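Local coordinates for chitinase (Paenibacillus sp. FPU-7, PDB 5GZT), which probably hydrolyses chitin and chitodextrins as an endo-acting chitinase, cutting internal beta-1,4 links between N-acetylglucosamine units, at residues T189-D194 and A273-K278; V522-L527 and N615-F620; A658-M663 and T757-F762; T667-G672 and V717-G722. All blocks are in the same frame, centred on the assembly; numbering follows the deposited sequence. Where two conformers were deposited one is given.

Interaction 1 of 4, residues T189-D194 and A273-K278; sequences TASNND and AFVQGK
Thr189 faces Ala273 and Ser191 faces Val275 as strands 189-191 and 273-275 run almost parallel, 5° apart, with their axes 6.3 Å from each other at the closest, so that side chains rather than a ladder of backbone bonds join them. At the start, Thr189 CB rests on Ala273 CB at 4.0 Å, where the bare methyl of an alanine leaves room for a branched neighbour. Further along, Ser191 reaches across. Its OG is anti to the backbone N (chi1 -167°), which sets the oxygen 3.1 Å from Gln276 N, in line with the N-H. The same hydroxyl also bonds to Gln196 O, and a small polar residue suits a spot so close to the opposite backbone, with Ser191 CB 3.2 Å from Phe274 O. The two strands belong to different sheets: 184-191 edges an antiparallel sheet of four strands, while 264-284 pairs with 251-261 and then runs on to become the first strand of the family 18 barrel. At this junction Gln276 sends an extended side chain up against the loop at Asn192, with Gln276 CD 3.5 Å from Asn192 C, and its NE2 bonds to Asn616 OD1. Were Gln276 cut back to an alanine, Asn616 OD1 would probably lose this donor and a gap open beneath the loop. The backbone then turns at Gly277, whose positive phi suits a residue without a side chain.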
# COMPACT_ATOMS: atom_id res chain seq x y z
N THR B 189 -19.33 8.79 -5.20
CA THR B 189 -18.73 8.35 -3.94
C THR B 189 -17.40 9.06 -3.70
O THR B 189 -16.69 9.41 -4.65
CB THR B 189 -18.33 6.87 -3.99
OG1 THR B 189 -17.20 6.76 -4.86
CG2 THR B 189 -19.48 5.98 -4.52
N ALA B 190 -17.04 9.17 -2.42
CA ALA B 190 -15.83 9.83 -1.99
C ALA B 190 -15.31 9.21 -0.71
O ALA B 190 -16.07 8.58 0.08
CB ALA B 190 -16.10 11.32 -1.78
N SER B 191 -14.00 9.39 -0.48
CA SER B 191 -13.34 9.02 0.77
C SER B 191 -12.65 10.26 1.33
O SER B 191 -12.58 11.28 0.67
CB SER B 191 -12.32 7.88 0.52
OG SER B 191 -11.91 7.31 1.74
N ASN B 192 -12.22 10.20 2.57
CA ASN B 192 -11.38 11.27 3.11
C ASN B 192 -10.20 10.64 3.82
O ASN B 192 -10.14 9.43 3.95
CB ASN B 192 -12.19 12.17 4.07
CG ASN B 192 -12.90 11.38 5.16
OD1 ASN B 192 -12.46 10.30 5.62
ND2 ASN B 192 -14.05 11.90 5.54
N ASN B 193 -9.30 11.49 4.33
CA ASN B 193 -8.11 11.07 5.07
C ASN B 193 -8.43 10.15 6.24
O ASN B 193 -7.66 9.20 6.58
CB ASN B 193 -7.39 12.30 5.58
CG ASN B 193 -6.81 13.16 4.49
OD1 ASN B 193 -6.83 12.85 3.29
ND2 ASN B 193 -6.29 14.25 4.89
N ASP B 194 -9.60 10.39 6.85
CA ASP B 194 -10.08 9.64 7.99
C ASP B 194 -10.67 8.26 7.64
O ASP B 194 -11.07 7.51 8.52
CB ASP B 194 -11.16 10.46 8.75
CG ASP B 194 -10.57 11.61 9.59
OD1 ASP B 194 -9.43 11.48 10.14
OD2 ASP B 194 -11.29 12.63 9.74
N ALA B 273 -16.80 1.68 -4.23
CA ALA B 273 -16.14 2.89 -3.71
C ALA B 273 -14.72 2.56 -3.27
O ALA B 273 -14.40 1.41 -2.98
CB ALA B 273 -16.88 3.42 -2.50
N PHE B 274 -13.91 3.60 -3.14
CA PHE B 274 -12.48 3.40 -2.83
C PHE B 274 -12.14 4.19 -1.59
O PHE B 274 -12.38 5.39 -1.54
CB PHE B 274 -11.69 3.87 -4.01
CG PHE B 274 -12.05 3.17 -5.28
CD1 PHE B 274 -11.60 1.88 -5.51
CD2 PHE B 274 -12.88 3.76 -6.22
CE1 PHE B 274 -11.92 1.20 -6.67
CE2 PHE B 274 -13.24 3.06 -7.40
CZ PHE B 274 -12.74 1.78 -7.61
N VAL B 275 -11.63 3.49 -0.58
CA VAL B 275 -11.27 4.09 0.70
C VAL B 275 -9.75 4.40 0.64
O VAL B 275 -8.95 3.54 0.24
CB VAL B 275 -11.69 3.16 1.85
CG1 VAL B 275 -11.15 3.60 3.19
CG2 VAL B 275 -13.22 3.12 1.93
N GLN B 276 -9.38 5.65 0.94
CA GLN B 276 -7.99 6.09 0.92
C GLN B 276 -7.13 5.20 1.86
O GLN B 276 -7.64 4.45 2.68
CB GLN B 276 -7.88 7.56 1.38
CG GLN B 276 -8.42 8.59 0.42
CD GLN B 276 -8.30 10.02 1.00
OE1 GLN B 276 -7.53 10.26 1.94
NE2 GLN B 276 -9.04 10.96 0.43
N GLY B 277 -5.81 5.32 1.73
CA GLY B 277 -4.89 4.67 2.66
C GLY B 277 -4.22 3.39 2.18
O GLY B 277 -3.58 2.69 2.97
N LYS B 278 -4.26 3.11 0.91
CA LYS B 278 -3.56 1.91 0.46
C LYS B 278 -2.02 2.12 0.50
O LYS B 278 -1.51 3.22 0.19
CB LYS B 278 -3.93 1.55 -0.97
CG LYS B 278 -5.30 0.94 -1.16
CD LYS B 278 -5.38 0.34 -2.58
CE LYS B 278 -5.52 1.36 -3.69
NZ LYS B 278 -6.98 1.71 -3.73

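Interaction 2 of 4, residues V522-L527 and N615-F620. With FMT (formic acid), chain G.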
# COMPACT_ATOMS: atom_id res chain seq x y z
N VAL B 522 -8.21 11.08 -15.16
CA VAL B 522 -8.15 10.00 -14.18
C VAL B 522 -8.54 10.58 -12.82
O VAL B 522 -8.03 11.62 -12.45
CB VAL B 522 -6.79 9.30 -14.14
CG1 VAL B 522 -6.81 8.12 -13.21
CG2 VAL B 522 -6.32 8.95 -15.57
N PRO B 523 -9.45 9.92 -12.08
CA PRO B 523 -9.83 10.40 -10.78
C PRO B 523 -8.73 10.28 -9.70
O PRO B 523 -8.10 9.23 -9.61
CB PRO B 523 -10.97 9.44 -10.35
CG PRO B 523 -11.43 8.80 -11.62
CD PRO B 523 -10.23 8.74 -12.46
N ALA B 524 -8.68 11.23 -8.78
CA ALA B 524 -7.69 11.25 -7.67
C ALA B 524 -7.70 9.93 -6.91
O ALA B 524 -6.64 9.31 -6.74
CB ALA B 524 -7.92 12.46 -6.72
N GLU B 525 -8.92 9.54 -6.53
CA GLU B 525 -9.36 8.27 -5.96
C GLU B 525 -8.61 7.00 -6.46
O GLU B 525 -8.56 5.97 -5.79
CB GLU B 525 -10.87 8.08 -6.32
CG GLU B 525 -11.66 7.28 -5.31
CD GLU B 525 -13.14 7.62 -5.33
OE1 GLU B 525 -13.80 7.71 -4.25
OE2 GLU B 525 -13.61 7.80 -6.47
N LYS B 526 -8.18 7.06 -7.69
CA LYS B 526 -7.61 5.90 -8.37
C LYS B 526 -6.10 6.13 -8.67
O LYS B 526 -5.51 5.41 -9.53
CB LYS B 526 -8.39 5.65 -9.69
CG LYS B 526 -9.78 5.05 -9.50
CD LYS B 526 -10.43 4.61 -10.80
CE LYS B 526 -11.57 3.60 -10.48
NZ LYS B 526 -12.10 3.06 -11.75
N LEU B 527 -5.50 7.14 -8.03
CA LEU B 527 -4.08 7.43 -8.29
C LEU B 527 -3.24 7.10 -7.09
O LEU B 527 -3.40 7.74 -6.02
CB LEU B 527 -3.86 8.88 -8.65
CG LEU B 527 -4.38 9.25 -10.04
CD1 LEU B 527 -4.20 10.75 -10.13
CD2 LEU B 527 -3.65 8.55 -11.17
N ASN B 615 -4.23 15.69 -1.48
CA ASN B 615 -4.97 15.60 -2.75
C ASN B 615 -5.97 14.46 -2.83
O ASN B 615 -6.40 14.11 -3.91
CB ASN B 615 -4.02 15.55 -3.86
CG ASN B 615 -3.25 16.79 -3.94
OD1 ASN B 615 -3.73 17.74 -4.51
ND2 ASN B 615 -2.05 16.83 -3.33
N ASN B 616 -6.26 13.84 -1.69
CA ASN B 616 -7.15 12.73 -1.60
C ASN B 616 -6.86 11.67 -2.65
O ASN B 616 -7.76 11.15 -3.32
CB ASN B 616 -8.61 13.23 -1.60
CG ASN B 616 -8.88 14.05 -0.39
OD1 ASN B 616 -8.87 13.59 0.76
ND2 ASN B 616 -9.07 15.29 -0.63
N LEU B 617 -5.58 11.27 -2.70
CA LEU B 617 -5.15 10.18 -3.58
C LEU B 617 -5.35 8.85 -2.90
O LEU B 617 -5.72 8.74 -1.72
CB LEU B 617 -3.70 10.46 -4.05
CG LEU B 617 -3.50 11.84 -4.64
CD1 LEU B 617 -2.05 12.17 -5.02
CD2 LEU B 617 -4.34 11.98 -5.88
N ALA B 618 -5.18 7.81 -3.69
CA ALA B 618 -5.49 6.41 -3.27
C ALA B 618 -4.53 5.85 -2.21
O ALA B 618 -4.88 4.96 -1.37
CB ALA B 618 -5.51 5.53 -4.53
N GLY B 619 -3.30 6.37 -2.25
CA GLY B 619 -2.28 5.91 -1.34
C GLY B 619 -0.86 6.02 -1.90
O GLY B 619 -0.61 6.77 -2.89
N PHE B 620 0.04 5.22 -1.29
CA PHE B 620 1.46 5.26 -1.47
C PHE B 620 1.94 3.92 -1.99
O PHE B 620 1.75 2.88 -1.34
CB PHE B 620 2.11 5.60 -0.12
CG PHE B 620 3.51 6.25 -0.22
CD1 PHE B 620 4.53 5.72 -1.03
CD2 PHE B 620 3.86 7.31 0.60
CE1 PHE B 620 5.79 6.31 -1.10
CE2 PHE B 620 5.12 7.88 0.53
CZ PHE B 620 6.08 7.36 -0.32
C FMT G . -13.70 -0.01 -10.96
O1 FMT G . -13.67 -0.71 -11.98
O2 FMT G . -14.11 1.28 -10.94
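Leu527 and Ala618 meet where the seventh and eighth strands of a (beta/alpha)8 barrel begin, the end away from the strand C termini that carry the active site in family 18 enzymes. Ala618 N donates to Leu527 O at 2.9 Å; it comes from above the carbonyl plane, 39° out of it. The small methyl of Ala618 lets the chains come together, its CB lying 3.4 Å from Leu527 O. Before it, Asn616 takes positive phi as the C-prime residue of a Schellman motif that ends helix 602-614, and asparagine tolerates that conformation better than most residues. With CG anti to the carbonyl carbon, beside the backbone N (chi1 -51°), Leu617 turns CD2 onto Ala524 CB at 3.7 Å; its CB lies 3.4 Å from Leu527 O. Across from it, residues 523-527 form a tight turn, held by Leu527 N bonding to Ala524 O at 2.8 Å. Lys526 has an extended chain; its NZ bonds to O2 of a formic acid molecule, probably from the crystallisation liquor, at 2.8 Å and to Thr473 O and Leu476 O. Leu617 and Leu527 are packed between the two helices that lead into these strands, Leu617 on Tyr611 of helix 602-614 and Leu527 on Tyr517 and Leu518 of helix 510-519, while the backbone of Ala618 and Phe620 bonds to Lys278 on strand 264-284, closing the barrel.

Interaction 3 of 4, residues A658-M663 and T757-F762; sequences AGTVTM and TIMPKF
Val661 O is held from one side by two neighbouring groups of the opposite chain: Met759 N donates to it at 2.8 Å, and Ile758 CA, 3.1 Å from Val661 O, adds a CA-H...O contact. This belongs to a parallel ladder in the immunoglobulin-like domain, where strand 660-662, at the edge of a four-stranded mixed sheet, lies along strand 754-759, their short axes 26° apart. The ladder alternates regularly: Thr757 N bonds to Gly659 O, Val661 N to Thr757 O at 3.0 Å, and Met663 N to Met759 O at 2.8 Å, the last almost straight at 176°. Side chains sort by face. Val661 and Ile758 point inward toward strand 668-678, as apolar branched residues should in a sandwich core, and Met663 joins them, its CG 4.1 Å from Ile758 CG2. On the other face stand Thr660, Thr662, Thr757 and Met759. Thr660, Thr757 and Met759 meet the second family 18 domain: the hydroxyls of Thr660 and Thr757 bond to Lys1104 O and Gly1107 O, so beta-branched residues with a polar arm fit a face that is both strand and interface. With chi1 -62°, Thr660 has its OG1 beside the backbone N and its methyl anti to that N; this CG2 crosses the flexible Met759 side chain, 3.5 Å from Met759 CG. Beyond the last rung Pro760, which has no N-H to donate, ends the regular bonding; the chains stay close, and a water donates to Met663 O at 2.7 Å and to Lys761 O at 2.8 Å.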
# COMPACT_ATOMS: atom_id res chain seq x y z
N ALA B 658 24.77 6.50 21.85
CA ALA B 658 25.82 6.71 22.84
C ALA B 658 25.24 7.49 24.03
O ALA B 658 24.95 8.67 23.92
CB ALA B 658 27.01 7.47 22.27
N GLY B 659 25.00 6.81 25.13
CA GLY B 659 24.29 7.43 26.25
C GLY B 659 25.02 7.53 27.56
O GLY B 659 24.39 7.94 28.62
N THR B 660 26.35 7.35 27.51
CA THR B 660 27.17 7.44 28.74
C THR B 660 28.42 8.29 28.56
O THR B 660 29.13 8.19 27.56
CB THR B 660 27.66 6.08 29.15
OG1 THR B 660 26.59 5.21 29.45
CG2 THR B 660 28.50 6.20 30.41
N VAL B 661 28.62 9.21 29.48
CA VAL B 661 29.87 9.88 29.69
C VAL B 661 30.23 9.62 31.16
O VAL B 661 29.37 9.85 32.05
CB VAL B 661 29.81 11.35 29.41
CG1 VAL B 661 31.14 12.01 29.76
CG2 VAL B 661 29.46 11.61 27.94
N THR B 662 31.42 9.07 31.40
CA THR B 662 31.82 8.62 32.75
C THR B 662 32.89 9.56 33.38
O THR B 662 33.92 9.87 32.75
CB THR B 662 32.40 7.25 32.66
OG1 THR B 662 31.47 6.38 32.05
CG2 THR B 662 32.72 6.72 34.10
N MET B 663 32.62 9.96 34.63
CA MET B 663 33.52 10.79 35.42
C MET B 663 34.86 10.08 35.52
O MET B 663 34.92 8.87 35.63
CB MET B 663 32.97 11.04 36.83
CG MET B 663 31.62 11.82 36.88
SD MET B 663 31.88 13.52 36.50
CE MET B 663 33.01 14.10 37.76
N THR B 757 23.10 9.62 30.42
CA THR B 757 23.74 9.49 31.72
C THR B 757 25.18 9.96 31.77
O THR B 757 26.00 9.54 30.96
CB THR B 757 23.64 8.07 32.12
OG1 THR B 757 22.27 7.67 32.05
CG2 THR B 757 24.16 7.83 33.45
N ILE B 758 25.45 10.79 32.79
CA ILE B 758 26.79 10.94 33.35
C ILE B 758 26.99 9.95 34.46
O ILE B 758 26.34 10.09 35.50
CB ILE B 758 27.02 12.34 33.79
CG1 ILE B 758 27.03 13.26 32.59
CG2 ILE B 758 28.38 12.49 34.50
CD1 ILE B 758 27.06 14.77 32.93
N MET B 759 27.90 8.97 34.26
CA MET B 759 28.17 7.92 35.23
C MET B 759 29.24 8.37 36.20
O MET B 759 30.23 9.07 35.84
CB MET B 759 28.59 6.63 34.57
CG MET B 759 27.47 6.00 33.76
SD MET B 759 26.26 5.09 34.86
CE MET B 759 27.31 4.10 35.78
N PRO B 760 29.03 8.09 37.49
CA PRO B 760 30.13 8.36 38.48
C PRO B 760 31.35 7.41 38.25
O PRO B 760 31.26 6.45 37.50
CB PRO B 760 29.45 8.05 39.82
CG PRO B 760 28.54 6.92 39.48
CD PRO B 760 28.00 7.21 38.07
N LYS B 761 32.48 7.71 38.87
CA LYS B 761 33.76 7.24 38.45
C LYS B 761 33.91 5.74 38.55
O LYS B 761 34.71 5.20 37.81
CB LYS B 761 34.86 7.92 39.21
CG LYS B 761 34.89 7.57 40.71
CD LYS B 761 36.21 8.05 41.33
CE LYS B 761 36.30 7.65 42.80
NZ LYS B 761 37.47 8.30 43.42
N PHE B 762 33.12 5.04 39.40
CA PHE B 762 33.26 3.60 39.46
C PHE B 762 32.47 2.87 38.42
O PHE B 762 32.56 1.65 38.33
CB PHE B 762 32.97 3.02 40.90
CG PHE B 762 33.99 3.45 41.94
CD1 PHE B 762 35.35 3.19 41.74
CD2 PHE B 762 33.58 4.10 43.11
CE1 PHE B 762 36.30 3.56 42.71
CE2 PHE B 762 34.53 4.49 44.06
CZ PHE B 762 35.90 4.22 43.87
O HOH W 1 36.24 6.58 35.88

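Interaction 4 of 4, residues T667-G672 and V717-G722; sequences TQLPAG and VYVNGG
Leu669 starts its contact with Gly722 at the backbone, Leu669 N donating to Gly722 O at 2.8 Å and Leu669 O receiving Gly722 N at 2.9 Å. From there its side chain leads inward. Leu669 CB lies 3.6 Å from Gly722 O. CG stands anti to the backbone N (chi1 178°), which carries the fork along the inner face, where CD2 meets Val719 CG1 at 3.8 Å, the two side chains crossing at about a right angle, while CD1 packs on Val661 and on the sulfur of Met663. A second antiparallel hydrogen-bonded pair follows, with Val719 N giving to Gly672 O at 2.7 Å and Gly672 N to Val719 O. Between the pairs each chain has two residues, so the regular alternation is interrupted. Here Gly721 CA sits only 3.1 Å from Leu669 O, and a CB on it would run into the backbone of Pro670 and Ala671; glycine alone fits. Outside, Gln668 folds back, bent at chi2, and lays its amide beside Gly722, NE2 3.4 Å from Gly722 O at too poor an angle to bond. Its OE1 bonds instead to Thr723 OG1, and a leucine in its place would probably leave that hydroxyl without its partner and the end of strand 714-723 less firmly tied. Strand 714-723 is the middle of three antiparallel strands, with 668-678 along one edge and 703-707 along the other, where Tyr718 bonds through its backbone to Thr704 and packs on Ala706.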
# COMPACT_ATOMS: atom_id res chain seq x y z
N THR B 667 35.47 14.57 40.82
CA THR B 667 35.08 15.84 40.28
C THR B 667 35.49 16.09 38.81
O THR B 667 35.00 17.04 38.20
CB THR B 667 35.58 16.99 41.09
OG1 THR B 667 36.99 16.92 41.20
CG2 THR B 667 35.00 16.93 42.55
N GLN B 668 36.37 15.27 38.24
CA GLN B 668 36.80 15.58 36.82
C GLN B 668 35.92 14.85 35.81
O GLN B 668 35.83 13.61 35.86
CB GLN B 668 38.27 15.25 36.63
CG GLN B 668 39.00 16.17 35.63
CD GLN B 668 38.86 17.71 35.82
OE1 GLN B 668 38.77 18.26 36.96
NE2 GLN B 668 38.86 18.43 34.67
N LEU B 669 35.22 15.63 34.99
CA LEU B 669 34.38 15.08 33.94
C LEU B 669 35.16 15.18 32.63
O LEU B 669 35.47 16.27 32.25
CB LEU B 669 33.13 15.91 33.85
CG LEU B 669 32.15 15.49 32.77
CD1 LEU B 669 31.57 14.14 32.99
CD2 LEU B 669 31.06 16.51 32.75
N PRO B 670 35.48 14.07 31.98
CA PRO B 670 36.17 14.25 30.67
C PRO B 670 35.19 14.73 29.58
O PRO B 670 33.95 14.73 29.78
CB PRO B 670 36.72 12.89 30.34
CG PRO B 670 35.96 11.94 31.21
CD PRO B 670 35.37 12.69 32.37
N ALA B 671 35.75 15.15 28.46
CA ALA B 671 34.97 15.46 27.28
C ALA B 671 34.29 14.20 26.84
O ALA B 671 34.78 13.10 27.05
CB ALA B 671 35.86 15.98 26.14
N GLY B 672 33.13 14.33 26.23
CA GLY B 672 32.37 13.13 25.78
C GLY B 672 31.21 13.56 24.95
O GLY B 672 30.88 14.74 24.97
N VAL B 717 25.42 15.65 21.44
CA VAL B 717 25.59 16.61 22.50
C VAL B 717 27.00 16.49 22.91
O VAL B 717 27.35 15.49 23.53
CB VAL B 717 24.63 16.39 23.70
CG1 VAL B 717 24.88 17.46 24.76
CG2 VAL B 717 23.18 16.38 23.29
N TYR B 718 27.83 17.49 22.62
CA TYR B 718 29.27 17.45 22.96
C TYR B 718 29.44 18.07 24.36
O TYR B 718 29.13 19.26 24.58
CB TYR B 718 30.10 18.24 21.93
CG TYR B 718 30.01 17.69 20.50
CD1 TYR B 718 30.68 16.52 20.09
CD2 TYR B 718 29.26 18.36 19.54
CE1 TYR B 718 30.54 16.04 18.79
CE2 TYR B 718 29.18 17.92 18.26
CZ TYR B 718 29.77 16.78 17.88
OH TYR B 718 29.52 16.42 16.54
N VAL B 719 29.81 17.24 25.35
CA VAL B 719 30.07 17.73 26.71
C VAL B 719 31.56 18.08 26.73
O VAL B 719 32.43 17.24 26.49
CB VAL B 719 29.73 16.66 27.76
CG1 VAL B 719 30.07 17.13 29.16
CG2 VAL B 719 28.23 16.37 27.69
N ASN B 720 31.85 19.31 27.02
CA ASN B 720 33.24 19.79 27.08
C ASN B 720 34.06 19.23 28.15
O ASN B 720 35.31 19.08 28.01
CB ASN B 720 33.25 21.23 27.37
CG ASN B 720 33.87 21.98 26.29
OD1 ASN B 720 35.13 21.94 26.15
ND2 ASN B 720 33.01 22.66 25.46
N GLY B 721 33.46 18.91 29.28
CA GLY B 721 34.41 18.41 30.28
C GLY B 721 34.93 19.57 31.14
O GLY B 721 34.94 20.77 30.73
N GLY B 722 35.32 19.19 32.35
CA GLY B 722 35.76 20.17 33.30
C GLY B 722 35.55 19.61 34.71
O GLY B 722 35.48 18.39 34.89

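How the interactions relate
From the N terminus, interaction 1 closes first, bringing residues 189-194 back to 273-278 over a loop of 78 residues. Interaction 2 then closes an 87-residue excursion that takes in the seventh barrel strand, a five-stranded antiparallel sheet and helix 602-614 before the eighth strand. The two lie in series, yet their centres are 9 Å apart, and they join the preceding beta region to the base of the first family 18 barrel. Interaction 3 joins the first and last strands of the immunoglobulin-like domain; interaction 4 falls wholly within the loop it closes and pairs strands of the facing sheet. These two touch, whereas nearest atoms of interactions 2 and 3 are about 29 Å apart.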